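Side-chain contacts in virulence protein STM3117 (Salmonella enterica subsp. enterica serovar Typhimurium, PDB 3HUH), which promotes replication of Salmonella Typhimurium inside host macrophages and may take part in the biosynthesis and modification of the peptidoglycan layer of the cell wall: residues D25-T30 / A87-I92; S35-F40 / I66-Q71; F40-L45 / K57-G62; S102-A107 / I128-P133. One frame throughout, in Å; residues are numbered along the deposited sequence.

How the contacts relate
Contacts 1 to 3 reach one sheet and touch one another. Contact 2 and contact 3 both use helix 34-43 and have Phe40 in common; their centres lie about 9 Å apart, and their strands 64-70 and 56-61 are bonded neighbours. Contact 1 sits about 12 Å from contact 2, centre to centre, joined to it by the backbone bonds Leu27 to Asn67 and Leu29 to His69. Contact 4 belongs to the other sheet, which contact 1 also reaches through strand 88-93. Contact 4 lies about 14 Å from contact 3 between centres, yet touches it where Tyr41 OH bonds Asp132 OD2 (2.9 Å) and Phe40 packs on Pro133.

Contact 1 of 4, residues D25-T30 / A87-I92; sequences DHLVLT and ADLCFI
Leu27 and Leu89 point at each other across the gap between two strands and meet tip to tip, Leu27 CD2 lying 4.0 Å from Leu89 CD2. Leu27 sends CG into the crowded position between its own N and C (chi1 59°), which brings a single methyl forward to the opposite strand. Leu89 has CG beside its backbone N and divides its branches: CD2 serves Leu27, while CD1 turns to Leu29, whose CD2 is 4.4 Å away. Leu29 comes in along a different line. Its bond to CB does not aim at the partner strand; chi2 -179° carries CD1 straight on, and the other branch, CD2, is the one that presses on Ala87 CB at 3.5 Å, a methyl-to-methyl approach tighter than usual van der Waals contact. The backbones are too far apart to bond, Leu29 and Ala87 being nearest with 7.4 Å between CA atoms. Each strand is, within this chain, the outermost of its own four-stranded sheet, as in the vicinal oxygen chelate fold with its paired beta-alpha-beta-beta-beta modules, so the leucines bridge two sheets and not two bonded neighbours. Strand 21-31 bonds to strand 64-70 through Asn67 and His69, and Ala87 and Leu89 bond to Leu137. His26, Leu27 and Leu89 to Ile92 take part in antiparallel pairing with the second subunit, so the sheet runs on across the interface. At the start of the first segment the Asp25 carboxylate is gripped by the same neighbour, OD1 by Tyr143 OH and OD2 by Ala121 N of the second subunit.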
loop_
_atom_site.group_PDB
_atom_site.type_symbol
_atom_site.label_atom_id
_atom_site.label_comp_id
_atom_site.label_asym_id
_atom_site.label_seq_id
_atom_site.Cartn_x
_atom_site.Cartn_y
_atom_site.Cartn_z
ATOM N N ASP A 25 -2.755 -7.212 -1.825
ATOM C CA ASP A 25 -1.806 -8.320 -1.926
ATOM C C ASP A 25 -0.389 -7.792 -1.786
ATOM O O ASP A 25 0.447 -8.369 -1.089
ATOM C CB ASP A 25 -1.912 -9.014 -3.283
ATOM C CG ASP A 25 -1.051 -10.260 -3.360
ATOM O OD1 ASP A 25 -1.409 -11.253 -2.701
ATOM O OD2 ASP A 25 -0.021 -10.252 -4.066
ATOM N N HIS A 26 -0.120 -6.696 -2.479
ATOM C CA HIS A 26 1.202 -6.102 -2.452
ATOM C C HIS A 26 1.145 -4.700 -3.023
ATOM O O HIS A 26 0.096 -4.240 -3.477
ATOM C CB HIS A 26 2.182 -6.964 -3.267
ATOM C CG HIS A 26 1.791 -7.155 -4.704
ATOM N ND1 HIS A 26 2.051 -6.221 -5.686
ATOM C CD2 HIS A 26 1.183 -8.193 -5.328
ATOM C CE1 HIS A 26 1.626 -6.679 -6.852
ATOM N NE2 HIS A 26 1.094 -7.873 -6.662
ATOM N N LEU A 27 2.277 -4.017 -2.969
ATOM C CA LEU A 27 2.381 -2.680 -3.512
ATOM C C LEU A 27 3.839 -2.472 -3.863
ATOM O O LEU A 27 4.708 -3.225 -3.420
ATOM C CB LEU A 27 1.895 -1.636 -2.497
ATOM C CG LEU A 27 2.583 -1.548 -1.137
ATOM C CD1 LEU A 27 3.820 -0.687 -1.232
ATOM C CD2 LEU A 27 1.616 -0.949 -0.138
ATOM N N VAL A 28 4.105 -1.459 -4.672
ATOM C CA VAL A 28 5.462 -1.174 -5.097
ATOM C C VAL A 28 5.987 0.142 -4.550
ATOM O O VAL A 28 5.341 1.186 -4.666
ATOM C CB VAL A 28 5.569 -1.122 -6.642
ATOM C CG1 VAL A 28 6.993 -0.770 -7.059
ATOM C CG2 VAL A 28 5.171 -2.461 -7.242
ATOM N N LEU A 29 7.161 0.077 -3.936
ATOM C CA LEU A 29 7.814 1.267 -3.423
ATOM C C LEU A 29 8.966 1.570 -4.369
ATOM O O LEU A 29 9.726 0.674 -4.729
ATOM C CB LEU A 29 8.376 1.039 -2.014
ATOM C CG LEU A 29 7.391 0.926 -0.851
ATOM C CD1 LEU A 29 8.165 0.724 0.453
ATOM C CD2 LEU A 29 6.546 2.200 -0.774
ATOM N N THR A 30 9.075 2.825 -4.792
ATOM C CA THR A 30 10.171 3.235 -5.659
ATOM C C THR A 30 11.176 3.891 -4.724
ATOM O O THR A 30 10.857 4.855 -4.027
ATOM C CB THR A 30 9.688 4.213 -6.737
ATOM O OG1 THR A 30 8.749 3.531 -7.576
ATOM C CG2 THR A 30 10.862 4.704 -7.594
ATOM N N ALA A 87 5.094 7.289 -0.045
ATOM C CA ALA A 87 4.233 6.319 0.620
ATOM C C ALA A 87 3.917 6.687 2.066
ATOM O O ALA A 87 4.746 7.270 2.772
ATOM C CB ALA A 87 4.861 4.929 0.565
ATOM N N ASP A 88 2.710 6.320 2.483
ATOM C CA ASP A 88 2.188 6.567 3.826
ATOM C C ASP A 88 1.440 5.267 4.120
ATOM O O ASP A 88 0.300 5.090 3.688
ATOM C CB ASP A 88 1.223 7.755 3.771
ATOM C CG ASP A 88 0.773 8.210 5.138
ATOM O OD1 ASP A 88 0.759 7.380 6.074
ATOM O OD2 ASP A 88 0.414 9.399 5.265
ATOM N N LEU A 89 2.099 4.364 4.844
ATOM C CA LEU A 89 1.574 3.029 5.124
ATOM C C LEU A 89 1.435 2.683 6.594
ATOM O O LEU A 89 2.254 3.083 7.414
ATOM C CB LEU A 89 2.506 1.986 4.500
ATOM C CG LEU A 89 3.101 2.270 3.119
ATOM C CD1 LEU A 89 4.122 1.199 2.780
ATOM C CD2 LEU A 89 1.994 2.314 2.074
ATOM N N CYS A 90 0.413 1.901 6.915
ATOM C CA CYS A 90 0.196 1.471 8.288
ATOM C C CYS A 90 0.269 -0.047 8.373
ATOM O O CYS A 90 -0.424 -0.756 7.641
ATOM C CB CYS A 90 -1.165 1.936 8.803
ATOM S SG CYS A 90 -1.542 1.290 10.457
ATOM N N PHE A 91 1.117 -0.533 9.272
ATOM C CA PHE A 91 1.300 -1.966 9.477
ATOM C C PHE A 91 0.803 -2.343 10.864
ATOM O O PHE A 91 1.070 -1.631 11.835
ATOM C CB PHE A 91 2.782 -2.326 9.375
ATOM C CG PHE A 91 3.364 -2.126 8.009
ATOM C CD1 PHE A 91 3.093 -3.026 6.986
ATOM C CD2 PHE A 91 4.170 -1.026 7.740
ATOM C CE1 PHE A 91 3.619 -2.832 5.710
ATOM C CE2 PHE A 91 4.700 -0.820 6.471
ATOM C CZ PHE A 91 4.425 -1.723 5.453
ATOM N N ILE A 92 0.076 -3.450 10.960
ATOM C CA ILE A 92 -0.409 -3.901 12.258
ATOM C C ILE A 92 0.603 -4.854 12.866
ATOM O O ILE A 92 1.119 -5.755 12.191
ATOM C CB ILE A 92 -1.755 -4.653 12.158
ATOM C CG1 ILE A 92 -2.828 -3.734 11.577
ATOM C CG2 ILE A 92 -2.163 -5.171 13.538
ATOM C CD1 ILE A 92 -3.047 -2.451 12.360
#

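Contact 2 of 4, residues S35-F40 / I66-Q71; sequences STTIRF and INLHQQ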
loop_
_atom_site.group_PDB
_atom_site.type_symbol
_atom_site.label_atom_id
_atom_site.label_comp_id
_atom_site.label_asym_id
_atom_site.label_seq_id
_atom_site.Cartn_x
_atom_site.Cartn_y
_atom_site.Cartn_z
ATOM N N SER A 35 19.378 -1.634 -1.615
ATOM C CA SER A 35 20.152 -2.214 -0.514
ATOM C C SER A 35 19.839 -1.540 0.819
ATOM O O SER A 35 19.635 -2.206 1.838
ATOM C CB SER A 35 21.657 -2.108 -0.794
ATOM O OG SER A 35 22.029 -2.952 -1.865
ATOM N N THR A 36 19.801 -0.213 0.803
ATOM C CA THR A 36 19.516 0.566 2.002
ATOM C C THR A 36 18.094 0.320 2.504
ATOM O O THR A 36 17.857 0.204 3.709
ATOM C CB THR A 36 19.704 2.066 1.724
ATOM O OG1 THR A 36 21.042 2.298 1.256
ATOM C CG2 THR A 36 19.467 2.872 2.977
ATOM N N THR A 37 17.154 0.240 1.569
ATOM C CA THR A 37 15.757 -0.001 1.902
ATOM C C THR A 37 15.601 -1.376 2.534
ATOM O O THR A 37 14.922 -1.531 3.557
ATOM C CB THR A 37 14.883 0.105 0.633
ATOM O OG1 THR A 37 14.864 1.465 0.189
ATOM C CG2 THR A 37 13.461 -0.359 0.904
ATOM N N ILE A 38 16.241 -2.374 1.934
ATOM C CA ILE A 38 16.160 -3.734 2.446
ATOM C C ILE A 38 16.687 -3.807 3.875
ATOM O O ILE A 38 16.052 -4.399 4.750
ATOM C CB ILE A 38 16.939 -4.714 1.526
ATOM C CG1 ILE A 38 16.145 -4.931 0.226
ATOM C CG2 ILE A 38 17.185 -6.047 2.251
ATOM C CD1 ILE A 38 16.814 -5.859 -0.793
ATOM N N ARG A 39 17.843 -3.200 4.121
ATOM C CA ARG A 39 18.409 -3.225 5.465
ATOM C C ARG A 39 17.451 -2.650 6.504
ATOM O O ARG A 39 17.304 -3.199 7.596
ATOM C CB ARG A 39 19.743 -2.476 5.504
ATOM C CG ARG A 39 20.928 -3.308 5.044
ATOM C CD ARG A 39 22.250 -2.625 5.388
ATOM N NE ARG A 39 23.378 -3.557 5.356
ATOM C CZ ARG A 39 23.814 -4.181 4.266
ATOM N NH1 ARG A 39 23.221 -3.980 3.094
ATOM N NH2 ARG A 39 24.849 -5.008 4.348
ATOM N N PHE A 40 16.784 -1.553 6.163
ATOM C CA PHE A 40 15.837 -0.931 7.081
ATOM C C PHE A 40 14.643 -1.843 7.384
ATOM O O PHE A 40 14.340 -2.115 8.552
ATOM C CB PHE A 40 15.319 0.389 6.502
ATOM C CG PHE A 40 14.255 1.043 7.346
ATOM C CD1 PHE A 40 14.599 1.767 8.486
ATOM C CD2 PHE A 40 12.907 0.923 7.010
ATOM C CE1 PHE A 40 13.614 2.368 9.277
ATOM C CE2 PHE A 40 11.909 1.517 7.794
ATOM C CZ PHE A 40 12.265 2.243 8.931
ATOM N N ILE A 66 5.985 -6.303 -0.328
ATOM C CA ILE A 66 6.245 -4.999 -0.909
ATOM C C ILE A 66 7.322 -5.206 -1.966
ATOM O O ILE A 66 8.433 -5.635 -1.653
ATOM C CB ILE A 66 6.747 -3.997 0.148
ATOM C CG1 ILE A 66 5.592 -3.622 1.080
ATOM C CG2 ILE A 66 7.326 -2.755 -0.534
ATOM C CD1 ILE A 66 5.999 -2.762 2.240
ATOM N N ASN A 67 6.974 -4.948 -3.220
ATOM C CA ASN A 67 7.944 -5.081 -4.295
ATOM C C ASN A 67 8.735 -3.784 -4.347
ATOM O O ASN A 67 8.194 -2.699 -4.100
ATOM C CB ASN A 67 7.258 -5.326 -5.640
ATOM C CG ASN A 67 6.676 -6.715 -5.750
ATOM O OD1 ASN A 67 7.193 -7.665 -5.149
ATOM N ND2 ASN A 67 5.618 -6.853 -6.543
ATOM N N LEU A 68 10.019 -3.892 -4.656
ATOM C CA LEU A 68 10.858 -2.715 -4.722
ATOM C C LEU A 68 11.313 -2.400 -6.136
ATOM O O LEU A 68 11.630 -3.303 -6.910
ATOM C CB LEU A 68 12.097 -2.895 -3.831
ATOM C CG LEU A 68 11.827 -3.218 -2.360
ATOM C CD1 LEU A 68 13.149 -3.452 -1.637
ATOM C CD2 LEU A 68 11.050 -2.072 -1.708
ATOM N N HIS A 69 11.306 -1.111 -6.470
ATOM C CA HIS A 69 11.797 -0.623 -7.764
ATOM C C HIS A 69 12.857 0.409 -7.400
ATOM O O HIS A 69 12.613 1.292 -6.574
ATOM C CB HIS A 69 10.728 0.130 -8.563
ATOM C CG HIS A 69 9.756 -0.740 -9.299
ATOM N ND1 HIS A 69 9.733 -2.113 -9.193
ATOM C CD2 HIS A 69 8.748 -0.410 -10.140
ATOM C CE1 HIS A 69 8.752 -2.592 -9.938
ATOM N NE2 HIS A 69 8.138 -1.579 -10.523
ATOM N N GLN A 70 14.035 0.313 -7.999
ATOM C CA GLN A 70 15.057 1.306 -7.712
ATOM C C GLN A 70 14.988 2.365 -8.808
ATOM O O GLN A 70 14.711 2.055 -9.967
ATOM C CB GLN A 70 16.444 0.659 -7.686
ATOM C CG GLN A 70 17.578 1.619 -7.379
ATOM C CD GLN A 70 18.866 0.894 -7.023
ATOM O OE1 GLN A 70 19.006 0.359 -5.924
ATOM N NE2 GLN A 70 19.808 0.856 -7.964
ATOM N N GLN A 71 15.218 3.620 -8.453
ATOM C CA GLN A 71 15.180 4.660 -9.468
ATOM C C GLN A 71 16.181 4.326 -10.570
ATOM O O GLN A 71 17.247 3.766 -10.304
ATOM C CB GLN A 71 15.507 6.018 -8.853
ATOM C CG GLN A 71 14.431 6.512 -7.901
ATOM C CD GLN A 71 14.697 7.915 -7.405
ATOM O OE1 GLN A 71 15.656 8.156 -6.671
ATOM N NE2 GLN A 71 13.853 8.855 -7.815
HETATM O O HOH W 1 21.018 -1.013 -4.198
#
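Thr37 and Ile38 of helix 34-43 pack on Leu68 of strand 64-70, a helix-on-sheet layer of the vicinal oxygen chelate fold, in which the helix covers one side of a four-stranded sheet. The apolar contacts all converge on Leu68. Its forked end meets Thr37 tip to tip: Thr37 CG2 lies 3.9 Å from Leu68 CD2 and 4.0 Å from Leu68 CD1, almost evenly astride the fork. Ile38 arrives at a slant on one prong, its CG1 being 3.8 Å from Leu68 CD1. The Thr37 torsion (chi1 -68°) sorts the two branches, sending CG2 out to the leucine and laying OG1 back beside its own N, where it makes a weak hydrogen bond to Asp33 O. Beyond Leu68, Leu59 of the next strand continues the apolar surface.

The polar contacts gather at the start of the helix. No direct hydrogen bond spans the segments; one water takes the Ser35 N-H at 3.1 Å and donates to Gln70 OE1 at 3.0 Å. Gln70 OE1 also accepts from Ile34 N, so this one side-chain oxygen serves two amides of the first helical turn, one directly and one through water. Its partial negative charge would probably suit the positive end of the helix dipole.

Within the strand, His69 reaches back to its predecessor, and its ring is also met edge-to-face by Phe75. His69 ND1 donates to Leu68 O at 3.2 Å, fairly straight at the hydrogen (160°), but from 50° out of the carbonyl plane.

Contact 3 of 4, residues F40-L45 / K57-G62; sequences FYEEVL and KALIFG
Tyr41 and Glu42 both lean on Leu59, the side chain through which strand 56-61 meets the helix. Just before them, Phe40 braces the tyrosine from within the helix: its CD2 stands 3.7 Å above one face of the Tyr41 ring, offset toward the rim. Tyr41 has its CB directed at the strand, but at CB the chain bends off (chi1 -75°), taking the hydroxyl end away from Leu59. What the leucine meets is therefore the root of the side chain. Leu59 CD1 is 3.5 Å from both Tyr41 CB and Tyr41 CG and 3.7 Å from Tyr41 CD1, with Leu59 CD2 at 4.0 Å from the same CB; the two side chains cross at about a right angle. The far end of the tyrosine is held by Asp132, whose OD2 bonds Tyr41 OH. This is the helix-to-sheet layer of the vicinal oxygen chelate fold; Leu59, on an inner strand, also touches Phe47 and Leu68. Glu42 adds a looser, peripheral touch, its CG lying 4.4 Å from Leu59 CD2, while its OE2 accepts from Ala49 N and ties the helix to strand 48-52. Val44 N bonds Phe40 O at 2.8 Å, and Val44 CB stands over one face of the Phe40 ring. Leu45 then turns to Ile140 and to Ile21 of the second subunit.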
loop_
_atom_site.group_PDB
_atom_site.type_symbol
_atom_site.label_atom_id
_atom_site.label_comp_id
_atom_site.label_asym_id
_atom_site.label_seq_id
_atom_site.Cartn_x
_atom_site.Cartn_y
_atom_site.Cartn_z
ATOM N N PHE A 40 16.784 -1.553 6.163
ATOM C CA PHE A 40 15.837 -0.931 7.081
ATOM C C PHE A 40 14.643 -1.843 7.384
ATOM O O PHE A 40 14.340 -2.115 8.552
ATOM C CB PHE A 40 15.319 0.389 6.502
ATOM C CG PHE A 40 14.255 1.043 7.346
ATOM C CD1 PHE A 40 14.599 1.767 8.486
ATOM C CD2 PHE A 40 12.907 0.923 7.010
ATOM C CE1 PHE A 40 13.614 2.368 9.277
ATOM C CE2 PHE A 40 11.909 1.517 7.794
ATOM C CZ PHE A 40 12.265 2.243 8.931
ATOM N N TYR A 41 13.972 -2.328 6.341
ATOM C CA TYR A 41 12.805 -3.173 6.565
ATOM C C TYR A 41 13.119 -4.505 7.233
ATOM O O TYR A 41 12.311 -5.019 8.010
ATOM C CB TYR A 41 12.020 -3.369 5.257
ATOM C CG TYR A 41 11.224 -2.132 4.886
ATOM C CD1 TYR A 41 11.781 -1.129 4.095
ATOM C CD2 TYR A 41 9.938 -1.927 5.395
ATOM C CE1 TYR A 41 11.084 0.050 3.818
ATOM C CE2 TYR A 41 9.233 -0.748 5.131
ATOM C CZ TYR A 41 9.810 0.236 4.346
ATOM O OH TYR A 41 9.120 1.407 4.113
ATOM N N GLU A 42 14.289 -5.069 6.955
ATOM C CA GLU A 42 14.645 -6.322 7.605
ATOM C C GLU A 42 15.024 -6.092 9.070
ATOM O O GLU A 42 14.473 -6.730 9.963
ATOM C CB GLU A 42 15.805 -7.013 6.884
ATOM C CG GLU A 42 15.442 -7.594 5.526
ATOM C CD GLU A 42 16.439 -8.645 5.050
ATOM O OE1 GLU A 42 17.662 -8.422 5.189
ATOM O OE2 GLU A 42 16.000 -9.692 4.529
ATOM N N GLU A 43 15.942 -5.160 9.319
ATOM C CA GLU A 43 16.410 -4.907 10.683
ATOM C C GLU A 43 15.399 -4.259 11.619
ATOM O O GLU A 43 15.323 -4.618 12.796
ATOM C CB GLU A 43 17.695 -4.069 10.655
ATOM C CG GLU A 43 18.777 -4.646 9.759
ATOM C CD GLU A 43 20.129 -3.985 9.946
ATOM O OE1 GLU A 43 20.182 -2.744 10.089
ATOM O OE2 GLU A 43 21.145 -4.711 9.935
ATOM N N VAL A 44 14.619 -3.314 11.110
ATOM C CA VAL A 44 13.643 -2.630 11.947
ATOM C C VAL A 44 12.269 -3.303 11.995
ATOM O O VAL A 44 11.794 -3.682 13.071
ATOM C CB VAL A 44 13.478 -1.168 11.490
ATOM C CG1 VAL A 44 12.493 -0.448 12.392
ATOM C CG2 VAL A 44 14.839 -0.473 11.500
ATOM N N LEU A 45 11.635 -3.464 10.835
ATOM C CA LEU A 45 10.308 -4.075 10.774
ATOM C C LEU A 45 10.299 -5.599 10.777
ATOM O O LEU A 45 9.242 -6.212 10.901
ATOM C CB LEU A 45 9.548 -3.574 9.539
ATOM C CG LEU A 45 8.996 -2.142 9.546
ATOM C CD1 LEU A 45 8.030 -1.982 10.705
ATOM C CD2 LEU A 45 10.121 -1.134 9.656
ATOM N N LYS A 57 13.572 -7.496 -6.402
ATOM C CA LYS A 57 13.518 -7.602 -4.949
ATOM C C LYS A 57 12.150 -7.316 -4.351
ATOM O O LYS A 57 11.407 -6.452 -4.833
ATOM C CB LYS A 57 14.523 -6.646 -4.302
ATOM C CG LYS A 57 15.978 -7.041 -4.462
ATOM C CD LYS A 57 16.471 -6.864 -5.871
ATOM C CE LYS A 57 17.941 -7.240 -5.947
ATOM N NZ LYS A 57 18.168 -8.669 -5.579
ATOM N N ALA A 58 11.830 -8.052 -3.292
ATOM C CA ALA A 58 10.583 -7.873 -2.568
ATOM C C ALA A 58 10.845 -8.110 -1.088
ATOM O O ALA A 58 11.847 -8.726 -0.704
ATOM C CB ALA A 58 9.522 -8.837 -3.075
ATOM N N LEU A 59 9.949 -7.590 -0.265
ATOM C CA LEU A 59 10.033 -7.742 1.176
ATOM C C LEU A 59 8.763 -8.460 1.582
ATOM O O LEU A 59 7.657 -7.950 1.393
ATOM C CB LEU A 59 10.108 -6.377 1.858
ATOM C CG LEU A 59 11.434 -5.637 1.652
ATOM C CD1 LEU A 59 11.254 -4.168 1.980
ATOM C CD2 LEU A 59 12.522 -6.273 2.516
ATOM N N ILE A 60 8.940 -9.663 2.114
ATOM C CA ILE A 60 7.842 -10.505 2.550
ATOM C C ILE A 60 7.475 -10.259 4.010
ATOM O O ILE A 60 8.353 -10.123 4.858
ATOM C CB ILE A 60 8.227 -12.005 2.420
ATOM C CG1 ILE A 60 8.719 -12.301 1.000
ATOM C CG2 ILE A 60 7.070 -12.888 2.840
ATOM C CD1 ILE A 60 7.733 -11.953 -0.085
ATOM N N PHE A 61 6.177 -10.199 4.295
ATOM C CA PHE A 61 5.681 -10.044 5.661
ATOM C C PHE A 61 4.256 -10.571 5.681
ATOM O O PHE A 61 3.494 -10.340 4.745
ATOM C CB PHE A 61 5.741 -8.579 6.124
ATOM C CG PHE A 61 4.878 -7.650 5.336
ATOM C CD1 PHE A 61 3.567 -7.392 5.730
ATOM C CD2 PHE A 61 5.374 -7.024 4.198
ATOM C CE1 PHE A 61 2.766 -6.522 5.002
ATOM C CE2 PHE A 61 4.577 -6.152 3.463
ATOM C CZ PHE A 61 3.272 -5.900 3.865
ATOM N N GLY A 62 3.897 -11.287 6.742
ATOM C CA GLY A 62 2.565 -11.860 6.813
ATOM C C GLY A 62 2.319 -12.634 5.529
ATOM O O GLY A 62 3.167 -13.418 5.097
#

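Contact 4 of 4, residues S102-A107 / I128-P133; sequences SEILQA and IYIRDP
Helix 97-106 lies over strand 123-131 with Ile104 and Ile130 closest, 8.5 Å between their CA atoms and no hydrogen bond across. Ile104 carries the contact from the helix side, aimed at the strand and touching two isoleucines that lie two residues apart on the same side of it. With Ile130 it meets tip to tip: Ile130 CG2 fits between the two branches of Ile104, 3.7 Å from its CD1 and 3.8 Å from its CG2. The torsion of Ile130 (chi1 58°) tucks CG1 between its N and carbonyl carbon and thereby sets CG2 beside the backbone N, where it meets Ile104. Ile128 instead slides past Ile104 in the opposite sense, its CG2 3.9 Å and its CG1 4.0 Å from Ile104 CD1. That one methyl thus rests on both isoleucines. This is the helix-on-sheet layer of the second four-stranded sheet of this vicinal oxygen chelate fold; here strand 123-131 lies inside the sheet, Ile128 and Ile130 bonding through their backbones to Ile140 and Ile138 of strand 137-142. Ile109 and Ile111 extend the same apolar layer, and Phe40 of helix 34-43 touches Ile130. Along the helix, Gln106 NE2 donates to Ser102 OG at 2.8 Å, bent at the hydrogen (131°). Past the strand's end, Asp132 OD1 takes the amides of Asp134 and Asn136, holding the turn that follows.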
loop_
_atom_site.group_PDB
_atom_site.type_symbol
_atom_site.label_atom_id
_atom_site.label_comp_id
_atom_site.label_asym_id
_atom_site.label_seq_id
_atom_site.Cartn_x
_atom_site.Cartn_y
_atom_site.Cartn_z
ATOM N N SER A 102 9.961 0.948 22.387
ATOM C CA SER A 102 11.289 0.710 22.938
ATOM C C SER A 102 12.238 0.144 21.882
ATOM O O SER A 102 13.395 0.551 21.788
ATOM C CB SER A 102 11.192 -0.255 24.120
ATOM O OG SER A 102 12.476 -0.614 24.593
ATOM N N GLU A 103 11.738 -0.792 21.083
ATOM C CA GLU A 103 12.530 -1.421 20.034
ATOM C C GLU A 103 13.034 -0.371 19.042
ATOM O O GLU A 103 14.199 -0.390 18.638
ATOM C CB GLU A 103 11.666 -2.460 19.317
ATOM C CG GLU A 103 12.408 -3.484 18.493
ATOM C CD GLU A 103 11.471 -4.554 17.956
ATOM O OE1 GLU A 103 10.724 -5.145 18.765
ATOM O OE2 GLU A 103 11.479 -4.801 16.735
ATOM N N ILE A 104 12.151 0.549 18.663
ATOM C CA ILE A 104 12.488 1.611 17.720
ATOM C C ILE A 104 13.577 2.536 18.258
ATOM O O ILE A 104 14.520 2.872 17.547
ATOM C CB ILE A 104 11.235 2.455 17.368
ATOM C CG1 ILE A 104 10.295 1.630 16.483
ATOM C CG2 ILE A 104 11.643 3.765 16.687
ATOM C CD1 ILE A 104 8.982 2.308 16.178
ATOM N N LEU A 105 13.442 2.951 19.513
ATOM C CA LEU A 105 14.433 3.839 20.112
ATOM C C LEU A 105 15.785 3.146 20.250
ATOM O O LEU A 105 16.829 3.749 20.012
ATOM C CB LEU A 105 13.946 4.316 21.481
ATOM C CG LEU A 105 12.698 5.201 21.453
ATOM C CD1 LEU A 105 12.216 5.428 22.872
ATOM C CD2 LEU A 105 13.016 6.522 20.766
ATOM N N GLN A 106 15.764 1.872 20.626
ATOM C CA GLN A 106 16.998 1.117 20.783
ATOM C C GLN A 106 17.714 0.947 19.449
ATOM O O GLN A 106 18.932 0.778 19.409
ATOM C CB GLN A 106 16.705 -0.247 21.407
ATOM C CG GLN A 106 16.341 -0.164 22.880
ATOM C CD GLN A 106 16.084 -1.522 23.496
ATOM O OE1 GLN A 106 16.826 -2.476 23.253
ATOM N NE2 GLN A 106 15.038 -1.616 24.309
ATOM N N ALA A 107 16.956 1.002 18.358
ATOM C CA ALA A 107 17.529 0.863 17.025
ATOM C C ALA A 107 18.039 2.210 16.514
ATOM O O ALA A 107 18.510 2.316 15.382
ATOM C CB ALA A 107 16.491 0.300 16.064
ATOM N N ILE A 128 2.517 4.398 16.239
ATOM C CA ILE A 128 3.821 5.013 16.404
ATOM C C ILE A 128 4.261 5.262 14.960
ATOM O O ILE A 128 4.055 4.410 14.094
ATOM C CB ILE A 128 4.807 4.068 17.133
ATOM C CG1 ILE A 128 6.096 4.821 17.469
ATOM C CG2 ILE A 128 5.088 2.844 16.289
ATOM C CD1 ILE A 128 5.890 5.952 18.463
ATOM N N TYR A 129 4.829 6.434 14.690
ATOM C CA TYR A 129 5.258 6.777 13.337
ATOM C C TYR A 129 6.759 6.954 13.208
ATOM O O TYR A 129 7.393 7.589 14.051
ATOM C CB TYR A 129 4.621 8.090 12.880
ATOM C CG TYR A 129 3.116 8.110 12.785
ATOM C CD1 TYR A 129 2.477 7.977 11.552
ATOM C CD2 TYR A 129 2.331 8.329 13.916
ATOM C CE1 TYR A 129 1.091 8.074 11.445
ATOM C CE2 TYR A 129 0.946 8.427 13.821
ATOM C CZ TYR A 129 0.333 8.303 12.582
ATOM O OH TYR A 129 -1.031 8.438 12.475
ATOM N N ILE A 130 7.318 6.392 12.142
ATOM C CA ILE A 130 8.741 6.536 11.843
ATOM C C ILE A 130 8.842 6.732 10.336
ATOM O O ILE A 130 7.831 6.708 9.628
ATOM C CB ILE A 130 9.576 5.291 12.253
ATOM C CG1 ILE A 130 9.048 4.036 11.550
ATOM C CG2 ILE A 130 9.543 5.120 13.767
ATOM C CD1 ILE A 130 9.848 2.787 11.832
ATOM N N ARG A 131 10.051 6.948 9.839
ATOM C CA ARG A 131 10.241 7.125 8.410
ATOM C C ARG A 131 11.288 6.160 7.904
ATOM O O ARG A 131 12.242 5.837 8.617
ATOM C CB ARG A 131 10.683 8.550 8.083
ATOM C CG ARG A 131 9.579 9.573 8.231
ATOM C CD ARG A 131 9.986 10.932 7.704
ATOM N NE ARG A 131 8.975 11.929 8.042
ATOM C CZ ARG A 131 7.776 12.010 7.476
ATOM N NH1 ARG A 131 7.428 11.157 6.519
ATOM N NH2 ARG A 131 6.914 12.932 7.886
ATOM N N ASP A 132 11.112 5.687 6.675
ATOM C CA ASP A 132 12.096 4.780 6.115
ATOM C C ASP A 132 13.196 5.618 5.459
ATOM O O ASP A 132 13.135 6.848 5.479
ATOM C CB ASP A 132 11.438 3.768 5.151
ATOM C CG ASP A 132 11.064 4.353 3.798
ATOM O OD1 ASP A 132 11.214 5.569 3.561
ATOM O OD2 ASP A 132 10.607 3.555 2.950
ATOM N N PRO A 133 14.221 4.974 4.888
ATOM C CA PRO A 133 15.321 5.712 4.253
ATOM C C PRO A 133 14.970 6.764 3.208
ATOM O O PRO A 133 15.718 7.733 3.021
ATOM C CB PRO A 133 16.186 4.598 3.679
ATOM C CG PRO A 133 16.023 3.519 4.687
ATOM C CD PRO A 133 14.524 3.532 4.920
#